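Local atomic coordinates of N-(5'-phosphoribosyl)anthranilate isomerase (Jonesia denitrificans, PDB entry 4WUI), a protein that probably catalyses the isomerisation of N-(5-phospho-beta-D-ribosyl)anthranilate to 1-(2-carboxyphenylamino)-1-deoxy-D-ribulose 5-phosphate, the third of five steps from chorismate to tryptophan. Residues T65-A70 / G86-D91; A72-T77 / A98-V103; H136-A141 / W152-G157; V175-G180 / A194-A199. All blocks are in the same frame, centred on the assembly; numbering follows the deposited sequence. Where two conformers were deposited one is given.

Contact 1 (T65-A70 / G86-D91)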
loop_
_atom_site.group_PDB
_atom_site.type_symbol
_atom_site.label_atom_id
_atom_site.label_comp_id
_atom_site.label_asym_id
_atom_site.label_seq_id
_atom_site.Cartn_x
_atom_site.Cartn_y
_atom_site.Cartn_z
ATOM N N THR A 65 6.640 10.599 11.255
ATOM C CA THR A 65 7.935 10.289 11.849
ATOM C C THR A 65 9.020 11.111 11.132
ATOM O O THR A 65 9.126 11.053 9.921
ATOM C CB THR A 65 8.223 8.789 11.720
ATOM O OG1 THR A 65 7.178 8.021 12.343
ATOM C CG2 THR A 65 9.570 8.424 12.306
ATOM N N PRO A 66 9.856 11.871 11.862
ATOM C CA PRO A 66 10.950 12.596 11.197
ATOM C C PRO A 66 11.733 11.654 10.296
ATOM O O PRO A 66 12.009 10.520 10.683
ATOM C CB PRO A 66 11.805 13.089 12.361
ATOM C CG PRO A 66 10.818 13.240 13.500
ATOM C CD PRO A 66 9.831 12.117 13.320
ATOM N N ILE A 67 12.101 12.115 9.104
ATOM C CA ILE A 67 12.618 11.208 8.102
ATOM C C ILE A 67 13.859 10.445 8.537
ATOM O O ILE A 67 13.981 9.269 8.216
ATOM C CB ILE A 67 12.813 11.941 6.731
ATOM C CG1 ILE A 67 13.032 10.944 5.583
ATOM C CG2 ILE A 67 13.930 12.960 6.790
ATOM C CD1 ILE A 67 11.848 10.037 5.333
ATOM N N ALA A 68 14.773 11.057 9.286
ATOM C CA ALA A 68 15.935 10.310 9.737
ATOM C C ALA A 68 15.536 9.157 10.685
ATOM O O ALA A 68 16.135 8.075 10.657
ATOM C CB ALA A 68 16.944 11.241 10.402
ATOM N N ASP A 69 14.546 9.403 11.534
ATOM C CA ASP A 69 14.027 8.372 12.418
ATOM C C ASP A 69 13.307 7.272 11.641
ATOM O O ASP A 69 13.396 6.100 12.011
ATOM C CB ASP A 69 13.056 8.967 13.440
ATOM C CG ASP A 69 13.720 9.818 14.496
ATOM O OD1 ASP A 69 14.968 9.889 14.562
ATOM O OD2 ASP A 69 12.953 10.344 15.336
ATOM N N ALA A 70 12.598 7.654 10.587
ATOM C CA ALA A 70 11.919 6.678 9.763
ATOM C C ALA A 70 12.909 5.750 9.088
ATOM O O ALA A 70 12.694 4.537 8.994
ATOM C CB ALA A 70 11.029 7.361 8.745
ATOM N N GLY A 86 1.849 11.234 2.271
ATOM C CA GLY A 86 1.901 12.483 1.534
ATOM C C GLY A 86 2.337 13.713 2.319
ATOM O O GLY A 86 2.652 14.744 1.704
ATOM N N GLN A 87 2.401 13.615 3.643
ATOM C CA GLN A 87 2.907 14.716 4.455
ATOM C C GLN A 87 4.367 15.005 4.188
ATOM O O GLN A 87 4.822 16.101 4.440
ATOM C CB GLN A 87 2.728 14.465 5.989
ATOM C CG GLN A 87 1.312 14.404 6.531
ATOM C CD GLN A 87 0.791 12.990 6.584
ATOM O OE1 GLN A 87 1.070 12.182 5.687
ATOM N NE2 GLN A 87 0.035 12.671 7.637
ATOM N N TYR A 88 5.114 13.992 3.776
ATOM C CA TYR A 88 6.535 14.185 3.607
ATOM C C TYR A 88 6.813 15.116 2.432
ATOM O O TYR A 88 6.196 15.031 1.359
ATOM C CB TYR A 88 7.233 12.835 3.405
ATOM C CG TYR A 88 7.295 12.045 4.686
ATOM C CD1 TYR A 88 8.307 12.299 5.613
ATOM C CD2 TYR A 88 6.346 11.083 4.995
ATOM C CE1 TYR A 88 8.370 11.619 6.831
ATOM C CE2 TYR A 88 6.403 10.399 6.198
ATOM C CZ TYR A 88 7.408 10.657 7.100
ATOM O OH TYR A 88 7.402 9.953 8.296
ATOM N N SER A 89 7.804 15.976 2.614
ATOM C CA SER A 89 8.208 16.856 1.531
ATOM C C SER A 89 8.905 16.075 0.414
ATOM O O SER A 89 9.449 14.982 0.606
ATOM C CB SER A 89 9.168 17.916 2.044
ATOM O OG SER A 89 10.380 17.289 2.433
ATOM N N ASP A 90 8.967 16.691 -0.757
ATOM C CA ASP A 90 9.745 16.109 -1.844
ATOM C C ASP A 90 11.195 15.900 -1.421
ATOM O O ASP A 90 11.828 14.890 -1.782
ATOM C CB ASP A 90 9.768 17.037 -3.061
ATOM C CG ASP A 90 8.391 17.322 -3.653
ATOM O OD1 ASP A 90 7.434 16.562 -3.417
ATOM O OD2 ASP A 90 8.288 18.321 -4.417
ATOM N N ASP A 91 11.745 16.865 -0.691
ATOM C CA ASP A 91 13.127 16.748 -0.252
ATOM C C ASP A 91 13.301 15.518 0.637
ATOM O O ASP A 91 14.318 14.837 0.544
ATOM C CB ASP A 91 13.585 17.988 0.522
ATOM C CG ASP A 91 13.768 19.216 -0.332
ATOM O OD1 ASP A 91 13.517 19.168 -1.554
ATOM O OD2 ASP A 91 14.203 20.237 0.257
#

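Contact 2 (A72-T77 / A98-V103)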
loop_
_atom_site.group_PDB
_atom_site.type_symbol
_atom_site.label_atom_id
_atom_site.label_comp_id
_atom_site.label_asym_id
_atom_site.label_seq_id
_atom_site.Cartn_x
_atom_site.Cartn_y
_atom_site.Cartn_z
ATOM N N ALA A 72 15.941 5.061 10.245
ATOM C CA ALA A 72 16.490 4.213 11.302
ATOM C C ALA A 72 15.540 3.058 11.617
ATOM O O ALA A 72 15.980 1.918 11.837
ATOM C CB ALA A 72 16.787 5.031 12.547
ATOM N N LEU A 73 14.239 3.356 11.636
ATOM C CA LEU A 73 13.238 2.328 11.929
ATOM C C LEU A 73 13.126 1.313 10.781
ATOM O O LEU A 73 12.983 0.108 11.018
ATOM C CB LEU A 73 11.889 2.993 12.173
ATOM C CG LEU A 73 10.759 2.057 12.614
ATOM C CD1 LEU A 73 11.106 1.334 13.899
ATOM C CD2 LEU A 73 9.501 2.876 12.798
ATOM N N ALA A 74 13.234 1.764 9.541
ATOM C CA ALA A 74 13.238 0.835 8.424
ATOM C C ALA A 74 14.400 -0.120 8.532
ATOM O O ALA A 74 14.259 -1.325 8.296
ATOM C CB ALA A 74 13.281 1.585 7.099
ATOM N N GLU A 75 15.578 0.399 8.874
ATOM C CA GLU A 75 16.738 -0.461 9.032
ATOM C C GLU A 75 16.547 -1.450 10.183
ATOM O O GLU A 75 16.726 -2.656 10.013
ATOM C CB GLU A 75 17.991 0.384 9.261
ATOM C CG GLU A 75 18.393 1.247 8.070
ATOM C CD GLU A 75 18.975 0.452 6.902
ATOM O OE1 GLU A 75 19.241 1.070 5.850
ATOM O OE2 GLU A 75 19.186 -0.778 7.035
ATOM N N SER A 76 16.152 -0.957 11.352
ATOM C CA SER A 76 16.117 -1.823 12.529
ATOM C C SER A 76 15.058 -2.905 12.446
ATOM O O SER A 76 15.260 -4.006 12.946
ATOM C CB SER A 76 15.961 -0.995 13.782
ATOM O OG SER A 76 14.692 -0.420 13.888
ATOM N N THR A 77 13.951 -2.601 11.780
ATOM C CA THR A 77 12.877 -3.581 11.631
ATOM C C THR A 77 13.137 -4.593 10.542
ATOM O O THR A 77 12.491 -5.627 10.493
ATOM C CB THR A 77 11.525 -2.920 11.366
ATOM O OG1 THR A 77 11.573 -2.147 10.164
ATOM C CG2 THR A 77 11.079 -2.065 12.554
ATOM N N ALA A 98 18.139 8.247 -1.215
ATOM C CA ALA A 98 19.589 8.137 -1.280
ATOM C C ALA A 98 20.144 7.201 -0.206
ATOM O O ALA A 98 21.286 6.712 -0.331
ATOM C CB ALA A 98 20.243 9.511 -1.150
ATOM N N ARG A 99 19.375 6.972 0.845
ATOM C CA ARG A 99 19.850 6.321 2.071
ATOM C C ARG A 99 19.233 4.959 2.345
ATOM O O ARG A 99 19.630 4.307 3.308
ATOM C CB ARG A 99 19.629 7.264 3.258
ATOM C CG ARG A 99 20.564 8.459 3.235
ATOM C CD ARG A 99 20.136 9.560 4.175
ATOM N NE ARG A 99 21.074 10.678 4.171
ATOM C CZ ARG A 99 21.143 11.588 3.212
ATOM N NH1 ARG A 99 20.332 11.537 2.165
ATOM N NH2 ARG A 99 22.029 12.567 3.306
ATOM N N PHE A 100 18.264 4.523 1.545
ATOM C CA PHE A 100 17.567 3.242 1.770
ATOM C C PHE A 100 17.205 2.702 0.398
ATOM O O PHE A 100 16.874 3.481 -0.481
ATOM C CB PHE A 100 16.305 3.463 2.639
ATOM C CG PHE A 100 15.669 2.172 3.086
ATOM C CD1 PHE A 100 16.194 1.446 4.153
ATOM C CD2 PHE A 100 14.616 1.625 2.366
ATOM C CE1 PHE A 100 15.675 0.234 4.517
ATOM C CE2 PHE A 100 14.093 0.399 2.729
ATOM C CZ PHE A 100 14.632 -0.298 3.798
ATOM N N PRO A 101 17.326 1.368 0.186
ATOM C CA PRO A 101 17.250 0.807 -1.178
ATOM C C PRO A 101 15.915 0.975 -1.905
ATOM O O PRO A 101 15.919 1.115 -3.139
ATOM C CB PRO A 101 17.558 -0.688 -0.952
ATOM C CG PRO A 101 18.493 -0.651 0.204
ATOM C CD PRO A 101 17.905 0.378 1.114
ATOM N N ARG A 102 14.803 0.958 -1.172
ATOM C CA ARG A 102 13.459 0.919 -1.764
ATOM C C ARG A 102 12.558 1.873 -1.021
ATOM O O ARG A 102 12.210 1.627 0.124
ATOM C CB ARG A 102 12.886 -0.494 -1.720
ATOM C CG ARG A 102 13.767 -1.565 -2.348
ATOM C CD ARG A 102 13.112 -2.929 -2.353
ATOM N NE ARG A 102 11.962 -2.931 -3.229
ATOM C CZ ARG A 102 11.072 -3.904 -3.257
ATOM N NH1 ARG A 102 11.228 -4.999 -2.516
ATOM N NH2 ARG A 102 10.000 -3.789 -4.013
ATOM N N VAL A 103 12.237 2.997 -1.668
ATOM C CA VAL A 103 11.388 4.044 -1.097
ATOM C C VAL A 103 10.180 4.252 -1.983
ATOM O O VAL A 103 10.315 4.378 -3.207
ATOM C CB VAL A 103 12.170 5.351 -0.875
ATOM C CG1 VAL A 103 11.256 6.473 -0.400
ATOM C CG2 VAL A 103 13.334 5.107 0.101
#

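Contact 3 (H136-A141 / W152-G157)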
loop_
_atom_site.group_PDB
_atom_site.type_symbol
_atom_site.label_atom_id
_atom_site.label_comp_id
_atom_site.label_asym_id
_atom_site.label_seq_id
_atom_site.Cartn_x
_atom_site.Cartn_y
_atom_site.Cartn_z
ATOM N N HIS A 136 -21.990 3.632 -7.525
ATOM C CA HIS A 136 -22.305 2.219 -7.770
ATOM C C HIS A 136 -21.220 1.543 -8.590
ATOM O O HIS A 136 -20.981 0.330 -8.459
ATOM C CB HIS A 136 -23.640 2.090 -8.513
ATOM C CG HIS A 136 -24.841 2.289 -7.647
ATOM N ND1 HIS A 136 -24.760 2.455 -6.280
ATOM C CD2 HIS A 136 -26.157 2.326 -7.956
ATOM C CE1 HIS A 136 -25.975 2.606 -5.786
ATOM N NE2 HIS A 136 -26.841 2.531 -6.782
ATOM N N THR A 137 -20.588 2.317 -9.476
ATOM C CA THR A 137 -19.511 1.801 -10.294
ATOM C C THR A 137 -18.279 2.705 -10.169
ATOM O O THR A 137 -18.406 3.885 -9.839
ATOM C CB THR A 137 -19.950 1.627 -11.790
ATOM O OG1 THR A 137 -20.260 2.901 -12.371
ATOM C CG2 THR A 137 -21.177 0.707 -11.913
ATOM N N TRP A 138 -17.105 2.139 -10.439
ATOM C CA TRP A 138 -15.825 2.801 -10.219
ATOM C C TRP A 138 -15.669 3.991 -11.164
ATOM O O TRP A 138 -15.829 3.835 -12.381
ATOM C CB TRP A 138 -14.701 1.803 -10.449
ATOM C CG TRP A 138 -13.344 2.370 -10.276
ATOM C CD1 TRP A 138 -12.463 2.712 -11.292
ATOM C CD2 TRP A 138 -12.680 2.681 -9.054
ATOM N NE1 TRP A 138 -11.309 3.204 -10.758
ATOM C CE2 TRP A 138 -11.402 3.187 -9.385
ATOM C CE3 TRP A 138 -13.022 2.551 -7.700
ATOM C CZ2 TRP A 138 -10.485 3.582 -8.398
ATOM C CZ3 TRP A 138 -12.102 2.924 -6.728
ATOM C CH2 TRP A 138 -10.861 3.440 -7.085
ATOM N N ASP A 139 -15.309 5.163 -10.635
ATOM C CA ASP A 139 -15.222 6.362 -11.449
ATOM C C ASP A 139 -13.864 6.411 -12.134
ATOM O O ASP A 139 -12.952 7.119 -11.687
ATOM C CB ASP A 139 -15.470 7.616 -10.632
ATOM C CG ASP A 139 -15.530 8.852 -11.505
ATOM O OD1 ASP A 139 -15.427 8.750 -12.755
ATOM O OD2 ASP A 139 -15.707 9.922 -10.923
ATOM N N PHE A 140 -13.727 5.678 -13.230
ATOM C CA PHE A 140 -12.437 5.602 -13.893
ATOM C C PHE A 140 -12.027 6.940 -14.498
ATOM O O PHE A 140 -10.833 7.148 -14.768
ATOM C CB PHE A 140 -12.321 4.448 -14.881
ATOM C CG PHE A 140 -13.283 4.467 -16.055
ATOM C CD1 PHE A 140 -12.930 5.106 -17.254
ATOM C CD2 PHE A 140 -14.467 3.742 -16.008
ATOM C CE1 PHE A 140 -13.773 5.016 -18.353
ATOM C CE2 PHE A 140 -15.304 3.652 -17.118
ATOM C CZ PHE A 140 -14.957 4.301 -18.291
ATOM N N ALA A 141 -12.959 7.875 -14.669
ATOM C CA ALA A 141 -12.617 9.199 -15.140
ATOM C C ALA A 141 -11.728 9.951 -14.184
ATOM O O ALA A 141 -11.032 10.887 -14.593
ATOM C CB ALA A 141 -13.834 10.007 -15.422
ATOM N N TRP A 152 3.333 1.983 -10.157
ATOM C CA TRP A 152 2.430 2.663 -9.239
ATOM C C TRP A 152 1.406 1.715 -8.675
ATOM O O TRP A 152 1.075 0.697 -9.278
ATOM C CB TRP A 152 1.730 3.865 -9.916
ATOM C CG TRP A 152 0.712 3.547 -10.963
ATOM C CD1 TRP A 152 0.912 3.060 -12.211
ATOM C CD2 TRP A 152 -0.706 3.754 -10.841
ATOM N NE1 TRP A 152 -0.272 2.920 -12.873
ATOM C CE2 TRP A 152 -1.283 3.368 -12.060
ATOM C CE3 TRP A 152 -1.540 4.256 -9.821
ATOM C CZ2 TRP A 152 -2.637 3.529 -12.326
ATOM C CZ3 TRP A 152 -2.872 4.391 -10.077
ATOM C CH2 TRP A 152 -3.420 4.020 -11.307
ATOM N N LEU A 153 0.886 2.072 -7.503
ATOM C CA LEU A 153 -0.258 1.371 -6.905
ATOM C C LEU A 153 -1.431 2.303 -6.813
ATOM O O LEU A 153 -1.298 3.446 -6.371
ATOM C CB LEU A 153 0.048 0.833 -5.499
ATOM C CG LEU A 153 1.254 -0.096 -5.366
ATOM C CD1 LEU A 153 1.440 -0.515 -3.906
ATOM C CD2 LEU A 153 1.176 -1.305 -6.274
ATOM N N LEU A 154 -2.596 1.794 -7.195
ATOM C CA LEU A 154 -3.858 2.473 -6.997
ATOM C C LEU A 154 -4.394 2.141 -5.612
ATOM O O LEU A 154 -4.483 0.983 -5.233
ATOM C CB LEU A 154 -4.861 1.968 -8.045
ATOM C CG LEU A 154 -6.289 2.465 -7.933
ATOM C CD1 LEU A 154 -6.391 3.955 -8.188
ATOM C CD2 LEU A 154 -7.222 1.671 -8.867
ATOM N N ALA A 155 -4.821 3.170 -4.901
ATOM C CA ALA A 155 -5.581 3.037 -3.676
ATOM C C ALA A 155 -6.796 3.932 -3.766
ATOM O O ALA A 155 -6.836 4.883 -4.564
ATOM C CB ALA A 155 -4.745 3.406 -2.477
ATOM N N GLY A 156 -7.804 3.668 -2.956
ATOM C CA GLY A 156 -8.913 4.593 -2.806
ATOM C C GLY A 156 -10.153 3.868 -2.361
ATOM O O GLY A 156 -11.128 3.747 -3.117
ATOM N N GLY A 157 -10.149 3.373 -1.128
ATOM C CA GLY A 157 -11.309 2.678 -0.667
ATOM C C GLY A 157 -11.598 1.425 -1.478
ATOM O O GLY A 157 -12.753 1.057 -1.673
#

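Contact 4 (V175-G180 / A194-A199)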
loop_
_atom_site.group_PDB
_atom_site.type_symbol
_atom_site.label_atom_id
_atom_site.label_comp_id
_atom_site.label_asym_id
_atom_site.label_seq_id
_atom_site.Cartn_x
_atom_site.Cartn_y
_atom_site.Cartn_z
ATOM N N VAL A 175 -2.351 -2.609 -6.884
ATOM C CA VAL A 175 -3.365 -2.042 -5.989
ATOM C C VAL A 175 -2.897 -2.160 -4.541
ATOM O O VAL A 175 -2.106 -3.050 -4.189
ATOM C CB VAL A 175 -4.748 -2.735 -6.157
ATOM C CG1 VAL A 175 -5.329 -2.438 -7.525
ATOM C CG2 VAL A 175 -4.650 -4.240 -5.908
ATOM N N ASP A 176 -3.422 -1.264 -3.722
ATOM C CA ASP A 176 -3.194 -1.226 -2.279
ATOM C C ASP A 176 -4.550 -1.200 -1.600
ATOM O O ASP A 176 -5.420 -0.421 -1.994
ATOM C CB ASP A 176 -2.411 0.052 -1.943
ATOM C CG ASP A 176 -1.877 0.094 -0.519
ATOM O OD1 ASP A 176 -0.958 -0.681 -0.218
ATOM O OD2 ASP A 176 -2.334 0.914 0.290
ATOM N N VAL A 177 -4.715 -2.022 -0.563
ATOM C CA VAL A 177 -5.991 -2.133 0.153
ATOM C C VAL A 177 -5.713 -2.172 1.642
ATOM O O VAL A 177 -4.751 -2.762 2.091
ATOM C CB VAL A 177 -6.770 -3.407 -0.320
ATOM C CG1 VAL A 177 -6.046 -4.687 -0.019
ATOM C CG2 VAL A 177 -8.208 -3.453 0.201
ATOM N N SER A 178 -6.620 -1.575 2.418
ATOM C CA SER A 178 -6.517 -1.562 3.869
ATOM C C SER A 178 -7.916 -1.621 4.492
ATOM O O SER A 178 -8.339 -2.685 4.938
ATOM C CB SER A 178 -5.722 -0.375 4.377
ATOM O OG SER A 178 -5.688 -0.453 5.805
ATOM N N SER A 179 -8.628 -0.505 4.528
ATOM C CA SER A 179 -9.915 -0.498 5.208
ATOM C C SER A 179 -10.900 -1.491 4.608
ATOM O O SER A 179 -11.734 -2.051 5.313
ATOM C CB SER A 179 -10.489 0.910 5.235
ATOM O OG SER A 179 -10.725 1.415 3.957
ATOM N N GLY A 180 -10.811 -1.706 3.303
ATOM C CA GLY A 180 -11.752 -2.582 2.635
ATOM C C GLY A 180 -11.603 -4.045 2.939
ATOM O O GLY A 180 -12.462 -4.828 2.528
ATOM N N ALA A 194 -8.951 -12.872 1.332
ATOM C CA ALA A 194 -9.079 -13.905 0.324
ATOM C C ALA A 194 -9.999 -13.455 -0.811
ATOM O O ALA A 194 -9.710 -13.643 -2.001
ATOM C CB ALA A 194 -9.583 -15.205 0.936
ATOM N N ALA A 195 -11.119 -12.853 -0.448
ATOM C CA ALA A 195 -12.104 -12.396 -1.443
ATOM C C ALA A 195 -11.515 -11.294 -2.326
ATOM O O ALA A 195 -11.748 -11.263 -3.542
ATOM C CB ALA A 195 -13.352 -11.900 -0.751
ATOM N N PHE A 196 -10.786 -10.368 -1.719
ATOM C CA PHE A 196 -10.169 -9.282 -2.453
ATOM C C PHE A 196 -9.227 -9.814 -3.516
ATOM O O PHE A 196 -9.257 -9.388 -4.677
ATOM C CB PHE A 196 -9.403 -8.370 -1.488
ATOM C CG PHE A 196 -8.822 -7.158 -2.143
ATOM C CD1 PHE A 196 -9.590 -6.013 -2.291
ATOM C CD2 PHE A 196 -7.547 -7.160 -2.680
ATOM C CE1 PHE A 196 -9.078 -4.892 -2.902
ATOM C CE2 PHE A 196 -7.040 -6.022 -3.297
ATOM C CZ PHE A 196 -7.815 -4.899 -3.405
ATOM N N VAL A 197 -8.356 -10.738 -3.124
ATOM C CA VAL A 197 -7.384 -11.281 -4.039
ATOM C C VAL A 197 -8.088 -12.066 -5.157
ATOM O O VAL A 197 -7.705 -11.983 -6.329
ATOM C CB VAL A 197 -6.324 -12.081 -3.297
ATOM C CG1 VAL A 197 -5.408 -12.782 -4.263
ATOM C CG2 VAL A 197 -5.537 -11.169 -2.347
ATOM N N GLN A 198 -9.108 -12.850 -4.801
ATOM C CA GLN A 198 -9.848 -13.593 -5.808
ATOM C C GLN A 198 -10.456 -12.642 -6.832
ATOM O O GLN A 198 -10.363 -12.858 -8.038
ATOM C CB GLN A 198 -10.938 -14.426 -5.163
ATOM C CG GLN A 198 -11.752 -15.207 -6.174
ATOM C CD GLN A 198 -12.761 -16.093 -5.499
ATOM O OE1 GLN A 198 -12.399 -16.922 -4.669
ATOM N NE2 GLN A 198 -14.022 -15.940 -5.848
ATOM N N ALA A 199 -11.104 -11.597 -6.372
ATOM C CA ALA A 199 -11.734 -10.634 -7.260
ATOM C C ALA A 199 -10.698 -9.952 -8.157
ATOM O O ALA A 199 -10.911 -9.775 -9.370
ATOM C CB ALA A 199 -12.510 -9.591 -6.465
#

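Contact 1 (T65-A70 / G86-D91)
Y88 reaches segment 65-70 with its hydroxyl, which donates to the backbone O of T65: Y88 OH and T65 O are 2.6 Å apart. The donor lies in the carbonyl plane, on a lone pair, with a C=O...donor angle of 126°. T65 O lies beside the hydroxyl, near the plane of the tyrosine ring, on the CE1 side, and is 3.2 Å from Y88 CE1. In Y88 the CG atom is anti to the carbonyl carbon (chi1 -73°), and the side chain extends from the loop 86-89 toward the start of helix 67-77.

One contact is apolar. I67 CD1 approaches Y88 CE1 obliquely at 4.1 Å. The branch that carries this methyl, CG1, is anti to the backbone N (chi1 -166°), and I67 also packs on D92, Y95 and A96 of helix 90-99.

Two carbons pack near the hydroxyl. T65 CB lies 3.7 Å from Y88 OH. The methyl carbon CB of A70 lies 4.5 Å from Y88 OH, at the margin of the contact. Both A70 and Y88 rest on V62 of strand 57-62.

A phenylalanine in place of Y88 would probably keep the brush with I67 but leave the T65 carbonyl without its phenol donor. T65 OG1 is separately bound to a citrate, probably from the crystallisation liquor. The contact ties two neighbouring beta-alpha loops of the barrel by one directed bond, which probably orients the phenol, with a thin apolar touch beside it.

Contact 2 (A72-T77 / A98-V103)
A74 and E75 meet the ring of F100 in different ways. A74 comes first along helix 67-77. Its CB stands over one face of the ring, 3.8 Å from F100 CE1 and set toward the rim. The methyl forms a CH-pi contact, with A74 CB 4.2 Å from the F100 ring centroid and 26° off the normal. P101 CD lies over the opposite face in one of the two conformers of that proline. F100 has CG anti to its backbone N (chi1 -171°), which sends the ring to the helix. The ring also touches L71 and L82.

E75 is next. It was modelled in two conformers, so its part is tentative. In one of them the chain bends at chi2, and E75 OE1 comes to the ring edge, 3.5 Å from F100 CD1. The carboxylate and ring planes are 72° apart.

Further along, T77 OG1 donates to the L73 backbone O at 2.8 Å. T77 N reaches the same oxygen from the other face of its plane.

The chemistry implies an apolar contact over a face of F100. In one conformer of E75 a carboxylate lies at its edge, where a weak attraction to the ring C-H groups is possible.

Contact 3 (H136-A141 / W152-G157)
W138 meets L154 and G156 with the far end of its indole. CB starts the side chain in the loop that follows strand 124-128. At CB the chain runs on fully extended from the backbone N (chi1 179°), and the ring is carried inward to strand 152-155. On the pyrrole side NE1 turns to another partner, the OG1 of T170, which satisfies this buried N-H by a hydrogen bond. The six-membered ring makes the contact. Its CZ2 reaches L154 first: CD2 of the leucine is 3.8 Å from W138 CZ2, and CD1 of L154 is 4.1 Å from the same carbon. The two side chains come from opposite directions, and CD2 approaches the indole obliquely. Further round, CH2 and CZ3 meet the backbone O of G156, which lies at the ring edge and close to its plane. This oxygen is 4.0 Å from W138 CH2 and 3.8 Å from W138 CZ3.

G156 has phi 155° and psi 69°, which suit glycine alone. A CB there would press on the carbonyl O of A155, and it would also point at the indole. Outside the pair, A166 and T169 of helix 163-170 touch W138, and D165 accepts its backbone N-H.

The buried tryptophan thus fills the layer between a barrel strand and the outer shell of a TIM barrel. G156 and G157 follow on from strand 152-155, on the C-terminal side of the barrel, where TIM barrels carry their active site. There G157 N hydrogen-bonds a citrate, probably from the crystallisation liquor. This is consistent with the phosphate-binding turn that follows the seventh strand in relatives of this family.

Contact 4 (V175-G180 / A194-A199)
The ring of F196 has V177 over one face and V175 at its edge. V177 CG1 lies 3.7 Å above the ring plane, set toward the rim. It makes a CH-pi contact, with V177 CG1 3.8 Å from the F196 ring centroid and 17° off the normal. V177 CG2 comes down over the same face, 3.5 Å from F196 CE1, and V177 CB is 3.6 Å from F196 CZ. The valine fork thus spreads both methyls on the ring, one on each side of CZ. V175 CG2 arrives near the ring plane, 4.0 Å from F196 CE2.

V175 and V177 point to the helix from alternate positions of strand 174-177, while D176 between them turns into the barrel and pairs with K7. This is the eighth strand of the TIM barrel packing against the closing helix 190-204. With chi1 at -175° the phenyl of F196 swings away from its own backbone N and reaches the strand.

Cut back to an alanine, F196 would probably leave the V177 methyls without the ring they pack on and open a gap between strand and helix. V163 of helix 163-170 and V181 also touch F196, and V175 packs further on I167.

Overall arrangement
Contacts 3 and 4 are buried, and contacts 1 and 2 are only partly so. Contacts 1 and 2 join the same neighbourhood, around helices 67-77 and 90-99, with centres 12 Å apart. They clamp different ends of helix 67-77. Contact 1 depends on a directed hydrogen bond, whereas contact 2 is mainly apolar, with a carboxylate at its margin in one conformer. Contacts 3 and 4 have centres 13 Å apart, on neighbouring strands 152-155 and 174-177, and touch where L154 O and D176 N probably hydrogen-bond. Both bury one large aromatic side chain against a barrel strand; in contact 3 it also meets a glycine carbonyl. Contacts 2 and 4 lie on opposite sides of the chain's centre.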